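PDB 5OWU: importin subunit beta-1 from Saccharomyces cerevisiae, which carries proteins into the nucleus together with importin alpha, the subunit that recognises the classical nuclear localization signal of the cargo. Local coordinates for residues A[482-485]-A[491-494]. Numbering follows the deposited sequence.
Sequences EQLA and PIYN
The hydroxyl of Y493 is hydrogen-bonded to the backbone carbonyl of Y530, in the neighbouring helix 516-530, and in that position it rests against the methyl group of A485, with OH 3.4 Å from A485 CB. The ring carbon CZ follows at 4.1 Å from the same CB, so the phenol meets the alanine with its hydroxyl end, while the A485 carbonyl oxygen lies obliquely to the ring, 4.1 Å from CE2. With CG anti to its own carbonyl carbon (chi1 -68°), the tyrosine reaches back across I492, whose CG2 methyl sits 4.2 Å above the plane over the middle of one ring face. That same methyl approaches the other segment too, CG2 being 4.3 Å from A485 N. The contact closes the turn between two successive helices of the HEAT solenoid: HEAT 11 runs to L484, on helix 467-484, and 491-494, a turn with helical backbone angles in which the N494 amide is hydrogen-bonded to P491 O at 3.0 Å, leads into helix 496-507. A phenylalanine in place of Y493 would probably leave the Y530 carbonyl without this donor and the methyl of A485 less well covered. Beside the tyrosine, the beta carbons of L484 and I492 are turned toward each other and touch, CB to CB 4.0 Å. The carbonyl oxygen of L484 accepts a hydrogen bond from the S490 hydroxyl, which ties the last part of helix 467-484 to the residue just ahead of P491, and P491 CD lies 4.4 Å from that L484 oxygen.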
ATOM      1  N   GLU A 482       7.776 -23.207   4.914  1.00 32.08           N
ATOM      2  CA  GLU A 482       7.220 -22.804   3.624  1.00 30.91           C
ATOM      3  C   GLU A 482       8.111 -23.247   2.470  1.00 30.03           C
ATOM      4  O   GLU A 482       7.618 -23.725   1.439  1.00 32.08           O
ATOM      5  CB  GLU A 482       7.024 -21.286   3.591  1.00 26.18           C
ATOM      6  CG  GLU A 482       5.779 -20.795   4.306  1.00 29.99           C
ATOM      7  CD  GLU A 482       5.654 -19.282   4.288  1.00 37.33           C
ATOM      8  OE1 GLU A 482       6.627 -18.602   3.899  1.00 37.23           O
ATOM      9  OE2 GLU A 482       4.583 -18.772   4.670  1.00 33.46           O
ATOM     10  N   GLN A 483       9.425 -23.106   2.622  1.00 24.53           N
ATOM     11  CA  GLN A 483      10.324 -23.388   1.513  1.00 27.15           C
ATOM     12  C   GLN A 483      10.690 -24.861   1.402  1.00 34.43           C
ATOM     13  O   GLN A 483      11.048 -25.307   0.311  1.00 31.62           O
ATOM     14  CB  GLN A 483      11.594 -22.542   1.649  1.00 26.29           C
ATOM     15  CG  GLN A 483      11.327 -21.053   1.564  1.00 34.92           C
ATOM     16  CD  GLN A 483      10.801 -20.650   0.200  1.00 42.68           C
ATOM     17  OE1 GLN A 483       9.757 -20.010   0.084  1.00 46.44           O
ATOM     18  NE2 GLN A 483      11.528 -21.030  -0.839  1.00 39.79           N
ATOM     19  N   LEU A 484      10.600 -25.632   2.484  1.00 32.51           N
ATOM     20  CA  LEU A 484      11.002 -27.031   2.426  1.00 30.24           C
ATOM     21  C   LEU A 484       9.835 -27.999   2.302  1.00 44.73           C
ATOM     22  O   LEU A 484      10.045 -29.141   1.878  1.00 39.51           O
ATOM     23  CB  LEU A 484      11.828 -27.392   3.665  1.00 27.91           C
ATOM     24  CG  LEU A 484      13.165 -26.655   3.775  1.00 31.16           C
ATOM     25  CD1 LEU A 484      13.844 -26.957   5.092  1.00 31.22           C
ATOM     26  CD2 LEU A 484      14.079 -27.040   2.619  1.00 37.92           C
ATOM     27  N   ALA A 485       8.615 -27.574   2.633  1.00 42.37           N
ATOM     28  CA  ALA A 485       7.496 -28.507   2.646  1.00 44.74           C
ATOM     29  C   ALA A 485       7.194 -29.066   1.259  1.00 46.91           C
ATOM     30  O   ALA A 485       6.707 -30.196   1.144  1.00 55.71           O
ATOM     31  CB  ALA A 485       6.256 -27.822   3.215  1.00 52.41           C
ATOM     32  N   PRO A 491      12.477 -32.764   4.111  1.00 33.93           N
ATOM     33  CA  PRO A 491      13.199 -33.052   5.364  1.00 38.80           C
ATOM     34  C   PRO A 491      12.584 -32.383   6.583  1.00 33.94           C
ATOM     35  O   PRO A 491      12.712 -32.910   7.700  1.00 37.83           O
ATOM     36  CB  PRO A 491      14.614 -32.527   5.077  1.00 38.33           C
ATOM     37  CG  PRO A 491      14.416 -31.446   4.062  1.00 39.77           C
ATOM     38  CD  PRO A 491      13.214 -31.831   3.239  1.00 41.19           C
ATOM     39  N   ILE A 492      11.855 -31.273   6.403  1.00 31.68           N
ATOM     40  CA  ILE A 492      11.420 -30.486   7.555  1.00 31.44           C
ATOM     41  C   ILE A 492      10.454 -31.271   8.428  1.00 29.11           C
ATOM     42  O   ILE A 492      10.353 -31.014   9.636  1.00 27.45           O
ATOM     43  CB  ILE A 492      10.796 -29.152   7.099  1.00 37.23           C
ATOM     44  CG1 ILE A 492      10.703 -28.175   8.275  1.00 34.04           C
ATOM     45  CG2 ILE A 492       9.399 -29.362   6.508  1.00 39.17           C
ATOM     46  CD1 ILE A 492      12.048 -27.775   8.881  1.00 40.09           C
ATOM     47  N   TYR A 493       9.729 -32.231   7.849  1.00 30.02           N
ATOM     48  CA  TYR A 493       8.741 -32.961   8.638  1.00 36.89           C
ATOM     49  C   TYR A 493       9.402 -33.815   9.711  1.00 34.42           C
ATOM     50  O   TYR A 493       8.813 -34.018  10.780  1.00 29.84           O
ATOM     51  CB  TYR A 493       7.843 -33.800   7.722  1.00 34.38           C
ATOM     52  CG  TYR A 493       6.957 -32.920   6.863  1.00 34.07           C
ATOM     53  CD1 TYR A 493       6.041 -32.053   7.442  1.00 28.90           C
ATOM     54  CD2 TYR A 493       7.061 -32.925   5.477  1.00 37.45           C
ATOM     55  CE1 TYR A 493       5.238 -31.221   6.665  1.00 33.25           C
ATOM     56  CE2 TYR A 493       6.268 -32.100   4.694  1.00 39.76           C
ATOM     57  CZ  TYR A 493       5.355 -31.252   5.295  1.00 34.61           C
ATOM     58  OH  TYR A 493       4.564 -30.430   4.521  1.00 34.98           O
ATOM     59  N   ASN A 494      10.644 -34.262   9.484  1.00 37.56           N
ATOM     60  CA  ASN A 494      11.349 -34.976  10.545  1.00 37.84           C
ATOM     61  C   ASN A 494      11.503 -34.128  11.800  1.00 31.34           C
ATOM     62  O   ASN A 494      11.683 -34.680  12.891  1.00 39.78           O
ATOM     63  CB  ASN A 494      12.727 -35.429  10.060  1.00 38.78           C
ATOM     64  CG  ASN A 494      12.648 -36.460   8.952  1.00 52.53           C
ATOM     65  OD1 ASN A 494      11.794 -37.347   8.970  1.00 51.05           O
ATOM     66  ND2 ASN A 494      13.544 -36.350   7.980  1.00 53.38           N
TER